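PDB 1YLL: conserved hypothetical protein from Pseudomonas aeruginosa, which is of unknown function but belongs to the HutD family of the cupin clan and is possibly linked to histidine utilisation. Local coordinates for residues R63-L68 / M73-D78; D149-S154 / A188-V193; I153-Q158 / E172-L177; P84-Q89 / T102-A107; F40-S45 / A139-L144. All coordinates share one frame; numbering follows the deposited sequence. Where two conformers were deposited one is given.

Two groups of contacts flank a central one. Interactions 1 and 4, with centres about 9 Å apart, touch each other, and both reach the four-stranded sheet holding strands 73-77 and 99-103. Across the chain's centre, interactions 2 and 3 both start from strand 151-155 and share Ile153 and Ser154. The groups are not wholly separate, because interactions 2 and 4 touch where Trp189 packs on Arg88. Interaction 5 lies between them, joining strand 42-49 to strand 141-146, and touches interactions 2 and 3. Along the chain it encloses interactions 1 and 4, whereas interactions 2 and 3 follow it. This layout is consistent with two cupin-like halves packed against each other.

Interaction 1. Residues R63-L68 / M73-D78; sequences RIISVL and MRLRVD
Ile65, Val67, Met73 and Leu75 meet entirely through aliphatic groups and the selenomethionine chain of Met73; no ring, amide or guanidinium group offers a face or an edge to the opposite strand. The focus is the terminal methyl of Met73. Its CE lies 3.8 Å from CG1 of Ile65 and 3.9 Å from CD1 of the same isoleucine, the two side chains running tip to tip. Met73 CE also sits 3.8 Å from CG2 of Val67, but here the partners slide past one another, and Met73 CG, nearer the backbone, comes equally close to that valine methyl. Met73 sets out between its own backbone N and carbonyl carbon (chi1 62°) and then runs fully extended through SE, which carries the methyl across to strand 63-68. Leu75 adds a flank: its CD1 is 4.0 Å from Ile65 CG2. All four residues are buried, and Phe91, Phe93 and Cys101 pack around them. The strand segments run nearly antiparallel, at 158°, yet their axes stay 9.5 Å apart at closest approach, too far for backbone pairing. Each strand belongs to a different sheet, 62-69 to a six-stranded one and 73-77 to a four-stranded one. Side chains meeting between two facing antiparallel sheets in this way form the apolar interior of a beta-barrel, as expected for a cupin.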
# COMPACT_ATOMS: atom_id res chain seq x y z
N ARG D 63 -5.38 -31.16 14.97
CA ARG D 63 -6.21 -30.00 15.29
C ARG D 63 -5.42 -28.99 16.08
O ARG D 63 -4.54 -29.33 16.88
CB ARG D 63 -7.43 -30.43 16.13
CG ARG D 63 -8.38 -31.42 15.44
CD ARG D 63 -9.72 -31.54 16.20
NE ARG D 63 -10.39 -30.24 16.32
CZ ARG D 63 -11.62 -30.08 16.78
NH1 ARG D 63 -12.33 -31.13 17.18
NH2 ARG D 63 -12.17 -28.86 16.85
N ILE D 64 -5.73 -27.71 15.86
CA ILE D 64 -5.14 -26.65 16.67
C ILE D 64 -6.36 -25.77 16.98
O ILE D 64 -7.02 -25.26 16.07
CB ILE D 64 -4.11 -25.81 15.94
CG1 ILE D 64 -3.01 -26.71 15.35
CG2 ILE D 64 -3.48 -24.82 16.93
CD1 ILE D 64 -1.82 -25.88 14.79
N ILE D 65 -6.65 -25.57 18.27
CA ILE D 65 -7.81 -24.78 18.64
C ILE D 65 -7.36 -23.60 19.50
O ILE D 65 -6.38 -23.70 20.23
CB ILE D 65 -8.79 -25.66 19.47
CG1 ILE D 65 -10.09 -24.91 19.72
CG2 ILE D 65 -8.13 -26.10 20.77
CD1 ILE D 65 -11.22 -25.87 19.97
N SER D 66 -8.08 -22.49 19.37
CA SER D 66 -7.80 -21.30 20.16
C SER D 66 -9.11 -20.68 20.66
O SER D 66 -10.05 -20.55 19.90
CB SER D 66 -7.10 -20.20 19.34
OG SER D 66 -5.84 -20.59 18.83
N VAL D 67 -9.18 -20.32 21.94
CA VAL D 67 -10.37 -19.62 22.40
C VAL D 67 -10.32 -18.19 21.83
O VAL D 67 -9.24 -17.59 21.75
CB VAL D 67 -10.40 -19.50 23.94
CG1 VAL D 67 -11.47 -18.46 24.36
CG2 VAL D 67 -10.70 -20.87 24.55
N LEU D 68 -11.48 -17.66 21.42
CA LEU D 68 -11.57 -16.29 20.89
C LEU D 68 -12.26 -15.34 21.87
O LEU D 68 -11.76 -14.26 22.17
CB LEU D 68 -12.41 -16.24 19.63
CG LEU D 68 -11.86 -16.85 18.36
CD1 LEU D 68 -12.86 -16.61 17.27
CD2 LEU D 68 -10.49 -16.19 18.02
N MSE D 73 -11.68 -22.42 28.54
CA MSE D 73 -12.03 -23.83 28.62
C MSE D 73 -10.84 -24.67 29.07
O MSE D 73 -9.71 -24.22 29.11
CB MSE D 73 -12.49 -24.34 27.24
CG MSE D 73 -11.40 -24.26 26.20
SE MSE D 73 -11.93 -24.92 24.42
CE MSE D 73 -10.28 -24.53 23.50
N ARG D 74 -11.13 -25.90 29.43
CA ARG D 74 -10.08 -26.83 29.82
C ARG D 74 -10.39 -28.08 29.01
O ARG D 74 -11.52 -28.57 29.05
CB ARG D 74 -10.16 -27.17 31.32
CG ARG D 74 -9.22 -28.32 31.71
CD ARG D 74 -9.33 -28.73 33.18
NE ARG D 74 -10.50 -29.57 33.49
CZ ARG D 74 -11.49 -29.21 34.31
NH1 ARG D 74 -11.48 -28.02 34.90
NH2 ARG D 74 -12.50 -30.05 34.54
N LEU D 75 -9.41 -28.58 28.25
CA LEU D 75 -9.63 -29.78 27.47
C LEU D 75 -9.00 -31.00 28.14
O LEU D 75 -7.83 -30.96 28.53
CB LEU D 75 -9.01 -29.64 26.05
CG LEU D 75 -9.72 -28.61 25.16
CD1 LEU D 75 -8.99 -28.51 23.82
CD2 LEU D 75 -11.19 -29.01 24.97
N ARG D 76 -9.78 -32.07 28.29
CA ARG D 76 -9.22 -33.30 28.84
C ARG D 76 -8.98 -34.15 27.58
O ARG D 76 -9.92 -34.51 26.88
CB ARG D 76 -10.22 -34.00 29.76
CG ARG D 76 -9.60 -35.12 30.56
CD ARG D 76 -10.65 -35.75 31.45
NE ARG D 76 -11.60 -36.50 30.66
CZ ARG D 76 -12.91 -36.53 30.87
NH1 ARG D 76 -13.45 -35.83 31.87
NH2 ARG D 76 -13.69 -37.25 30.07
N VAL D 77 -7.71 -34.44 27.29
CA VAL D 77 -7.33 -35.18 26.09
C VAL D 77 -6.75 -36.54 26.49
O VAL D 77 -5.70 -36.60 27.11
CB VAL D 77 -6.26 -34.39 25.32
CG1 VAL D 77 -5.99 -35.06 23.96
CG2 VAL D 77 -6.72 -32.93 25.13
N ASP D 78 -7.45 -37.60 26.12
CA ASP D 78 -7.02 -38.95 26.48
C ASP D 78 -6.73 -39.01 27.98
O ASP D 78 -5.72 -39.57 28.44
CB ASP D 78 -5.80 -39.35 25.67
CG ASP D 78 -6.10 -39.46 24.18
OD1 ASP D 78 -7.18 -39.95 23.82
OD2 ASP D 78 -5.25 -39.06 23.37

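Interaction 2. Residues D149-S154 / A188-V193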
# COMPACT_ATOMS: atom_id res chain seq x y z
N ASP D 149 -11.20 -5.68 14.67
CA ASP D 149 -11.36 -4.89 13.45
C ASP D 149 -10.21 -3.95 13.10
O ASP D 149 -9.42 -3.56 13.96
CB ASP D 149 -12.65 -4.07 13.56
CG ASP D 149 -13.16 -3.61 12.20
OD1 ASP D 149 -12.34 -3.17 11.37
OD2 ASP D 149 -14.38 -3.69 11.96
N GLY D 150 -10.13 -3.60 11.83
CA GLY D 150 -9.17 -2.61 11.38
C GLY D 150 -7.85 -3.01 10.77
O GLY D 150 -6.99 -2.14 10.58
N VAL D 151 -7.67 -4.28 10.43
CA VAL D 151 -6.40 -4.68 9.85
C VAL D 151 -6.33 -4.60 8.35
O VAL D 151 -7.09 -5.26 7.63
CB VAL D 151 -6.01 -6.11 10.28
CG1 VAL D 151 -4.67 -6.51 9.63
CG2 VAL D 151 -5.88 -6.18 11.80
N ALA D 152 -5.40 -3.78 7.86
CA ALA D 152 -5.20 -3.63 6.43
C ALA D 152 -4.04 -4.53 6.01
O ALA D 152 -3.03 -4.60 6.70
CB ALA D 152 -4.90 -2.17 6.08
N ILE D 153 -4.19 -5.18 4.87
CA ILE D 153 -3.17 -6.10 4.38
C ILE D 153 -2.59 -5.71 3.04
O ILE D 153 -3.31 -5.33 2.12
CB ILE D 153 -3.74 -7.52 4.15
CG1 ILE D 153 -4.53 -8.00 5.35
CG2 ILE D 153 -2.60 -8.49 3.87
CD1 ILE D 153 -5.25 -9.34 5.11
N SER D 154 -1.27 -5.79 2.92
CA SER D 154 -0.67 -5.51 1.63
C SER D 154 0.23 -6.70 1.32
O SER D 154 0.75 -7.34 2.24
CB SER D 154 0.11 -4.21 1.67
OG SER D 154 1.28 -4.36 2.42
N ALA D 188 -4.70 -4.73 16.92
CA ALA D 188 -5.65 -5.77 16.60
C ALA D 188 -4.91 -7.08 16.49
O ALA D 188 -3.83 -7.17 15.91
CB ALA D 188 -6.36 -5.46 15.30
N TRP D 189 -5.52 -8.10 17.09
CA TRP D 189 -4.98 -9.44 17.07
C TRP D 189 -5.45 -10.14 15.82
O TRP D 189 -6.62 -10.04 15.44
CB TRP D 189 -5.49 -10.21 18.29
CG TRP D 189 -4.73 -9.97 19.55
CD1 TRP D 189 -5.10 -9.15 20.61
CD2 TRP D 189 -3.47 -10.54 19.90
NE1 TRP D 189 -4.14 -9.19 21.59
CE2 TRP D 189 -3.13 -10.03 21.19
CE3 TRP D 189 -2.58 -11.42 19.26
CZ2 TRP D 189 -1.95 -10.39 21.84
CZ3 TRP D 189 -1.41 -11.77 19.90
CH2 TRP D 189 -1.10 -11.26 21.19
N VAL D 190 -4.52 -10.85 15.18
CA VAL D 190 -4.81 -11.65 13.98
C VAL D 190 -4.18 -13.02 14.17
O VAL D 190 -3.29 -13.17 14.99
CB VAL D 190 -4.21 -11.01 12.67
CG1 VAL D 190 -4.81 -9.61 12.45
CG2 VAL D 190 -2.74 -10.88 12.77
N CYS D 191 -4.67 -14.01 13.43
CA CYS D 191 -4.07 -15.34 13.49
C CYS D 191 -3.65 -15.66 12.07
O CYS D 191 -4.48 -15.69 11.15
CB CYS D 191 -5.05 -16.35 14.01
SG CYS D 191 -4.21 -17.96 14.37
N ALA D 192 -2.35 -15.84 11.90
CA ALA D 192 -1.77 -16.14 10.61
C ALA D 192 -1.63 -17.66 10.53
O ALA D 192 -0.88 -18.24 11.32
CB ALA D 192 -0.42 -15.49 10.49
N VAL D 193 -2.31 -18.26 9.56
CA VAL D 193 -2.25 -19.72 9.36
C VAL D 193 -1.63 -19.97 7.97
O VAL D 193 -2.15 -19.47 6.98
CB VAL D 193 -3.66 -20.33 9.41
CG1 VAL D 193 -3.59 -21.84 9.10
CG2 VAL D 193 -4.23 -20.16 10.81
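A G1 beta bulge opens strand 151-155, with Gly150 and Val151 both facing Leu163 on the neighbouring strand, and from this bulge Val151 reaches across to Ala188 and Val190 of strand 187-197. The two strands lie in different antiparallel sheets, one of four strands and one of five, that face each other as the walls of a cupin-like beta-barrel. Gly150 takes up the positive phi of the first bulge position (98°), a conformation in which a CB would press on the carbonyl O of Asp149. Beyond it, Val151 points toward strand 187-197, into the packed interior, and carries most of the contact on its side. With CG1 anti to the backbone N (chi1 179°), CG2 lies beside that N and touches two partners, 3.6 Å from Ala188 CB and 3.7 Å from Val190 CG1. Val151 CG1 stays 4.2 Å from Val190 CG1. The contact is buried and apolar apart from its outer end, where the side chain of Asp149 leaves its CA away from strand 187-197 and the residue takes part through its backbone. Deeper between the sheets, Ile153 packs on Trp180 and Leu182, while Val190 also touches Leu144 of the adjacent strand 141-146. At the mouth of the contact, the carbonyl O of Asp149 rests 3.8 Å from the methyl carbon CB of Ala188.

Interaction 3. Residues I153-Q158 / E172-L177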
# COMPACT_ATOMS: atom_id res chain seq x y z
N ILE D 153 -4.19 -5.18 4.87
CA ILE D 153 -3.17 -6.10 4.38
C ILE D 153 -2.59 -5.71 3.04
O ILE D 153 -3.31 -5.33 2.12
CB ILE D 153 -3.74 -7.52 4.15
CG1 ILE D 153 -4.53 -8.00 5.35
CG2 ILE D 153 -2.60 -8.49 3.87
CD1 ILE D 153 -5.25 -9.34 5.11
N SER D 154 -1.27 -5.79 2.92
CA SER D 154 -0.67 -5.51 1.63
C SER D 154 0.23 -6.70 1.32
O SER D 154 0.75 -7.34 2.24
CB SER D 154 0.11 -4.21 1.67
OG SER D 154 1.28 -4.36 2.42
N LEU D 155 0.36 -7.02 0.04
CA LEU D 155 1.19 -8.12 -0.45
C LEU D 155 2.10 -7.55 -1.53
O LEU D 155 1.62 -6.95 -2.50
CB LEU D 155 0.31 -9.23 -1.03
CG LEU D 155 0.95 -10.39 -1.82
CD1 LEU D 155 2.02 -11.10 -1.00
CD2 LEU D 155 -0.13 -11.38 -2.20
N GLN D 156 3.41 -7.74 -1.37
CA GLN D 156 4.41 -7.21 -2.30
C GLN D 156 4.26 -5.68 -2.43
O GLN D 156 4.48 -5.11 -3.51
CB GLN D 156 4.31 -7.88 -3.68
CG GLN D 156 4.17 -9.42 -3.67
CD GLN D 156 5.39 -10.17 -3.14
OE1 GLN D 156 5.87 -9.91 -2.04
NE2 GLN D 156 5.89 -11.11 -3.94
N GLY D 157 3.90 -5.03 -1.33
CA GLY D 157 3.75 -3.58 -1.28
C GLY D 157 2.43 -3.00 -1.77
O GLY D 157 2.22 -1.79 -1.70
N GLN D 158 1.55 -3.87 -2.23
CA GLN D 158 0.26 -3.46 -2.77
C GLN D 158 -0.91 -3.73 -1.81
O GLN D 158 -1.10 -4.86 -1.35
CB GLN D 158 0.04 -4.20 -4.08
CG GLN D 158 -1.24 -3.86 -4.81
CD GLN D 158 -1.51 -4.81 -5.96
OE1 GLN D 158 -0.62 -5.10 -6.77
NE2 GLN D 158 -2.73 -5.32 -6.04
N GLU D 172 -4.50 -18.59 -1.90
CA GLU D 172 -4.07 -19.93 -2.25
C GLU D 172 -3.27 -19.90 -3.54
O GLU D 172 -3.39 -18.96 -4.30
CB GLU D 172 -5.29 -20.85 -2.46
CG GLU D 172 -5.82 -21.55 -1.24
CD GLU D 172 -6.99 -22.45 -1.59
OE1 GLU D 172 -8.04 -21.92 -2.01
OE2 GLU D 172 -6.86 -23.69 -1.46
N GLY D 173 -2.47 -20.93 -3.75
CA GLY D 173 -1.68 -21.04 -4.96
C GLY D 173 -0.58 -20.02 -5.11
O GLY D 173 -0.18 -19.69 -6.23
N LEU D 174 -0.10 -19.49 -3.99
CA LEU D 174 0.98 -18.51 -3.99
C LEU D 174 2.25 -19.20 -4.43
O LEU D 174 2.50 -20.34 -4.05
CB LEU D 174 1.16 -17.91 -2.59
CG LEU D 174 -0.02 -17.10 -2.02
CD1 LEU D 174 0.06 -17.08 -0.49
CD2 LEU D 174 0.01 -15.69 -2.55
N GLN D 175 3.05 -18.51 -5.24
CA GLN D 175 4.30 -19.06 -5.76
C GLN D 175 5.47 -18.17 -5.40
O GLN D 175 5.44 -16.98 -5.69
CB GLN D 175 4.25 -19.16 -7.29
CG GLN D 175 3.27 -20.19 -7.87
CD GLN D 175 3.74 -21.64 -7.70
OE1 GLN D 175 4.91 -21.91 -7.44
NE2 GLN D 175 2.81 -22.58 -7.86
N GLY D 176 6.49 -18.74 -4.76
CA GLY D 176 7.68 -18.00 -4.39
C GLY D 176 7.60 -17.25 -3.07
O GLY D 176 6.63 -17.35 -2.32
N LEU D 177 8.65 -16.50 -2.79
CA LEU D 177 8.71 -15.72 -1.56
C LEU D 177 7.76 -14.52 -1.61
O LEU D 177 7.80 -13.68 -2.53
CB LEU D 177 10.15 -15.24 -1.36
CG LEU D 177 11.00 -15.25 -0.08
CD1 LEU D 177 11.67 -13.91 0.04
CD2 LEU D 177 10.22 -15.63 1.19
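Gln156 and Leu177 give up the most surface here, and they meet as side-chain amide against backbone carbonyl. Gln156 NE2 donates a weak hydrogen bond to Leu177 O, 3.5 Å long with an N-H...O angle of 153°. The amide gets there because the side chain folds back at its second torsion (chi2 -66°), turning towards the 172-177 loop although its CB does not point that way. The other end of the same amide has a further partner: OE1 accepts from the backbone N of His179, the stronger of the two links, two residues along the chain from the weaker one at Leu177. Gln156 owes its place to a beta-hairpin with a two-residue loop, in which a type I' turn from Leu155 to Gln158 joins strands 151-155 and 158-163. Gln156 and Gly157 occupy the corners, both with positive phi, and paired backbone bonds close the turn, Leu155 N to Gln158 O at 3.0 Å and Gln158 N to Leu155 O at 3.1 Å. Beside the polar link, Leu155 points from the end of the strand towards the loop and faces Leu174, their CD2 methyls standing a loose 4.3 Å apart. Leu177 contributes its carbonyl to Gln156, while its side chain packs on Tyr115 of the second subunit.

Interaction 4. Residues P84-Q89 / T102-A107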
# COMPACT_ATOMS: atom_id res chain seq x y z
N PRO D 84 -5.72 -24.23 32.02
CA PRO D 84 -6.86 -23.43 31.55
C PRO D 84 -6.47 -22.75 30.24
O PRO D 84 -5.38 -22.21 30.10
CB PRO D 84 -7.09 -22.43 32.70
CG PRO D 84 -5.76 -22.45 33.48
CD PRO D 84 -5.37 -23.89 33.42
N LEU D 85 -7.37 -22.80 29.25
CA LEU D 85 -7.10 -22.19 27.96
C LEU D 85 -7.90 -20.92 27.81
O LEU D 85 -9.13 -20.95 27.80
CB LEU D 85 -7.42 -23.17 26.84
CG LEU D 85 -6.56 -24.43 26.84
CD1 LEU D 85 -7.01 -25.39 25.75
CD2 LEU D 85 -5.10 -24.01 26.63
N ARG D 86 -7.21 -19.80 27.69
CA ARG D 86 -7.88 -18.52 27.55
C ARG D 86 -7.66 -17.94 26.16
O ARG D 86 -6.99 -18.56 25.34
CB ARG D 86 -7.40 -17.57 28.65
CG ARG D 86 -7.61 -18.16 30.06
CD ARG D 86 -7.32 -17.15 31.15
NE ARG D 86 -7.35 -17.76 32.48
CZ ARG D 86 -8.44 -18.26 33.06
NH1 ARG D 86 -9.61 -18.23 32.43
NH2 ARG D 86 -8.35 -18.80 34.26
N ALA D 87 -8.22 -16.76 25.91
CA ALA D 87 -8.12 -16.12 24.58
C ALA D 87 -6.75 -16.17 23.91
O ALA D 87 -5.72 -15.79 24.50
CB ALA D 87 -8.58 -14.65 24.66
N ARG D 88 -6.78 -16.64 22.67
CA ARG D 88 -5.60 -16.73 21.81
C ARG D 88 -4.43 -17.58 22.25
O ARG D 88 -3.28 -17.32 21.86
CB ARG D 88 -5.13 -15.31 21.49
CG ARG D 88 -6.20 -14.50 20.77
CD ARG D 88 -5.78 -13.04 20.62
NE ARG D 88 -5.56 -12.39 21.91
CZ ARG D 88 -6.50 -11.74 22.59
NH1 ARG D 88 -7.74 -11.64 22.12
NH2 ARG D 88 -6.20 -11.17 23.75
N GLN D 89 -4.71 -18.62 23.04
CA GLN D 89 -3.68 -19.54 23.48
C GLN D 89 -3.93 -20.79 22.68
O GLN D 89 -4.76 -21.65 23.04
CB GLN D 89 -3.79 -19.81 24.99
CG GLN D 89 -3.68 -18.54 25.80
CD GLN D 89 -3.66 -18.80 27.29
OE1 GLN D 89 -4.50 -19.52 27.83
NE2 GLN D 89 -2.69 -18.20 27.97
N THR D 102 -14.41 -28.72 29.07
CA THR D 102 -15.09 -28.17 30.23
C THR D 102 -15.00 -26.64 30.10
O THR D 102 -13.91 -26.08 30.01
CB THR D 102 -14.37 -28.57 31.54
OG1 THR D 102 -14.50 -29.99 31.71
CG2 THR D 102 -14.95 -27.86 32.72
N LEU D 103 -16.16 -25.99 30.05
CA LEU D 103 -16.21 -24.53 29.97
C LEU D 103 -15.90 -24.02 31.38
O LEU D 103 -16.49 -24.50 32.36
CB LEU D 103 -17.59 -24.05 29.54
CG LEU D 103 -18.02 -24.48 28.13
CD1 LEU D 103 -19.44 -23.92 27.83
CD2 LEU D 103 -17.00 -24.00 27.09
N LEU D 104 -15.00 -23.05 31.47
CA LEU D 104 -14.62 -22.51 32.77
C LEU D 104 -15.73 -21.67 33.38
O LEU D 104 -16.13 -21.87 34.53
CB LEU D 104 -13.33 -21.71 32.66
CG LEU D 104 -12.10 -22.53 32.25
CD1 LEU D 104 -10.88 -21.57 32.20
CD2 LEU D 104 -11.84 -23.68 33.24
N ASP D 105 -16.25 -20.73 32.59
CA ASP D 105 -17.31 -19.87 33.08
C ASP D 105 -18.18 -19.37 31.93
O ASP D 105 -18.00 -18.25 31.44
CB ASP D 105 -16.71 -18.68 33.83
CG ASP D 105 -17.66 -18.09 34.86
OD1 ASP D 105 -18.89 -18.24 34.71
OD2 ASP D 105 -17.16 -17.46 35.84
N GLY D 106 -19.10 -20.20 31.49
CA GLY D 106 -20.00 -19.79 30.42
C GLY D 106 -19.52 -20.09 29.01
O GLY D 106 -18.37 -20.50 28.80
N ALA D 107 -20.42 -19.85 28.06
CA ALA D 107 -20.16 -20.09 26.64
C ALA D 107 -18.90 -19.40 26.12
O ALA D 107 -18.44 -18.38 26.66
CB ALA D 107 -21.38 -19.63 25.82
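Pro84 starts the contact by setting its CB 3.9 Å from CD1 of Leu104, a van der Waals touch at the protein surface. In one conformer of Arg86 the same proline CB lies over one face of the guanidinium, 4.1 Å above the plane and offset toward its rim, so pyrrolidine ring and arginine end flank one another beside Leu104. Leu85, next in line, ties the loop inward: its backbone pairs with Met73 and its buried side chain packs on that residue. Arg86 has two conformers, so its side-chain contacts, described for one of them, are less certain. Its chain runs extended from CG to NE, crosses Leu104 at about a right angle and brings NH1 to 3.6 Å from Leu104 CD1, with the methyl approaching the guanidinium obliquely. NH1 also makes a weak hydrogen bond to the carbonyl O of Gly71. Ala87 and Arg88 form the corners of a type II turn that spans Arg86 to Gln89; Arg88 takes the positive phi of the third position and makes a cation-pi contact with Trp189. Gln89 closes the turn with its N on Arg86 O at 3.2 Å. Its side chain turns back as well, OE1 accepting from Arg86 N at 2.7 Å along a nearly straight bond of 166°, with the donor tilted 30° from the carbonyl plane. Between the two segments the chemistry is largely van der Waals, with no polar bond, which implies a small surface contact bordering the four-stranded sheet, Arg86 being modelled in two conformers.

Interaction 5. Residues F40-S45 / A139-L144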
# COMPACT_ATOMS: atom_id res chain seq x y z
N PHE D 40 -11.96 -33.21 3.53
CA PHE D 40 -11.11 -32.07 3.22
C PHE D 40 -9.65 -32.29 3.59
O PHE D 40 -9.31 -33.21 4.31
CB PHE D 40 -11.62 -30.82 3.96
CG PHE D 40 -11.66 -30.95 5.47
CD1 PHE D 40 -10.50 -30.81 6.25
CD2 PHE D 40 -12.86 -31.24 6.11
CE1 PHE D 40 -10.55 -30.97 7.66
CE2 PHE D 40 -12.92 -31.40 7.49
CZ PHE D 40 -11.76 -31.26 8.27
N GLY D 41 -8.78 -31.43 3.07
CA GLY D 41 -7.36 -31.47 3.41
C GLY D 41 -7.11 -30.57 4.61
O GLY D 41 -6.31 -30.87 5.49
N TRP D 42 -7.77 -29.42 4.63
CA TRP D 42 -7.68 -28.53 5.78
C TRP D 42 -9.00 -27.77 5.83
O TRP D 42 -9.69 -27.60 4.81
CB TRP D 42 -6.47 -27.57 5.73
CG TRP D 42 -6.37 -26.71 4.51
CD1 TRP D 42 -5.51 -26.88 3.46
CD2 TRP D 42 -7.13 -25.54 4.22
NE1 TRP D 42 -5.68 -25.89 2.54
CE2 TRP D 42 -6.68 -25.05 2.97
CE3 TRP D 42 -8.16 -24.84 4.89
CZ2 TRP D 42 -7.22 -23.90 2.36
CZ3 TRP D 42 -8.68 -23.70 4.29
CH2 TRP D 42 -8.22 -23.24 3.03
N ARG D 43 -9.36 -27.36 7.04
CA ARG D 43 -10.59 -26.63 7.26
C ARG D 43 -10.36 -25.63 8.39
O ARG D 43 -9.74 -25.97 9.41
CB ARG D 43 -11.70 -27.58 7.67
CG ARG D 43 -13.01 -26.94 7.97
CD ARG D 43 -14.05 -28.03 8.10
NE ARG D 43 -15.30 -27.59 8.71
CZ ARG D 43 -15.53 -27.55 10.02
NH1 ARG D 43 -16.71 -27.14 10.47
NH2 ARG D 43 -14.58 -27.87 10.89
N LEU D 44 -10.86 -24.42 8.20
CA LEU D 44 -10.74 -23.36 9.20
C LEU D 44 -12.16 -23.02 9.63
O LEU D 44 -13.06 -22.89 8.78
CB LEU D 44 -10.09 -22.13 8.57
CG LEU D 44 -8.90 -21.33 9.10
CD1 LEU D 44 -9.27 -19.83 9.13
CD2 LEU D 44 -8.39 -21.84 10.45
N SER D 45 -12.39 -22.84 10.92
CA SER D 45 -13.74 -22.54 11.35
C SER D 45 -13.76 -21.85 12.70
O SER D 45 -12.75 -21.81 13.41
CB SER D 45 -14.53 -23.85 11.49
OG SER D 45 -13.90 -24.72 12.45
N ALA D 139 5.06 -19.89 1.92
CA ALA D 139 3.85 -20.71 1.99
C ALA D 139 2.93 -20.43 0.82
O ALA D 139 2.69 -19.26 0.45
CB ALA D 139 3.10 -20.47 3.30
N SER D 140 2.39 -21.51 0.27
CA SER D 140 1.49 -21.42 -0.87
C SER D 140 0.10 -21.01 -0.45
O SER D 140 -0.64 -20.43 -1.23
CB SER D 140 1.43 -22.77 -1.58
OG SER D 140 0.91 -23.76 -0.73
N THR D 141 -0.28 -21.34 0.79
CA THR D 141 -1.60 -20.93 1.26
C THR D 141 -1.49 -20.11 2.54
O THR D 141 -0.76 -20.50 3.46
CB THR D 141 -2.50 -22.14 1.54
OG1 THR D 141 -2.85 -22.76 0.29
CG2 THR D 141 -3.78 -21.71 2.26
N LEU D 142 -2.14 -18.95 2.56
CA LEU D 142 -2.18 -18.12 3.76
C LEU D 142 -3.63 -17.80 4.14
O LEU D 142 -4.41 -17.33 3.32
CB LEU D 142 -1.39 -16.80 3.60
CG LEU D 142 -1.69 -15.76 4.72
CD1 LEU D 142 -1.13 -16.26 6.06
CD2 LEU D 142 -1.07 -14.41 4.43
N LEU D 143 -4.01 -18.10 5.38
CA LEU D 143 -5.32 -17.74 5.87
C LEU D 143 -4.98 -16.73 6.97
O LEU D 143 -4.21 -17.03 7.90
CB LEU D 143 -6.03 -18.97 6.46
CG LEU D 143 -6.20 -20.11 5.46
CD1 LEU D 143 -6.64 -21.39 6.17
CD2 LEU D 143 -7.21 -19.66 4.43
N LEU D 144 -5.49 -15.51 6.87
CA LEU D 144 -5.17 -14.50 7.89
C LEU D 144 -6.49 -14.05 8.52
O LEU D 144 -7.28 -13.34 7.90
CB LEU D 144 -4.44 -13.31 7.22
CG LEU D 144 -3.79 -12.27 8.12
CD1 LEU D 144 -4.84 -11.54 8.90
CD2 LEU D 144 -2.77 -12.91 9.08
O HOH W 1 -4.24 -25.69 0.03
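A water molecule spans Trp42 and Thr141: it accepts from Trp42 NE1 at 2.9 Å, in the plane of the indole at its edge, and is hydrogen-bonded to Thr141 OG1 at a longer 3.3 Å. Thr141 turns its other branch to the tryptophan too, CG2 lying anti to the backbone N and 4.1 Å from Trp42 CZ2, in an oblique approach. Leu143 packs over one face of the six-membered ring. Its CD1 makes a CH-pi contact there, 4.1 Å from the ring centroid and 28° off the normal. Leu143 CD1 is 3.6 Å from Trp42 CZ3, the nearest ring atom. That methyl also meets Leu44 CG at 3.7 Å, the two leucines reaching tip to tip. The strand segments 42-45 and 141-144 run nearly parallel, at 12°, but with axes 10.3 Å apart they belong to separate sheets, of six and five strands, packed face to face, probably where two cupin-like halves meet. His120 adds an edge-to-face contact with Trp42. The buried indole N-H thus finds an acceptor in the water, while CH-pi and apolar contacts of Leu143 and Leu44 join the sheets at the benzo end of the indole.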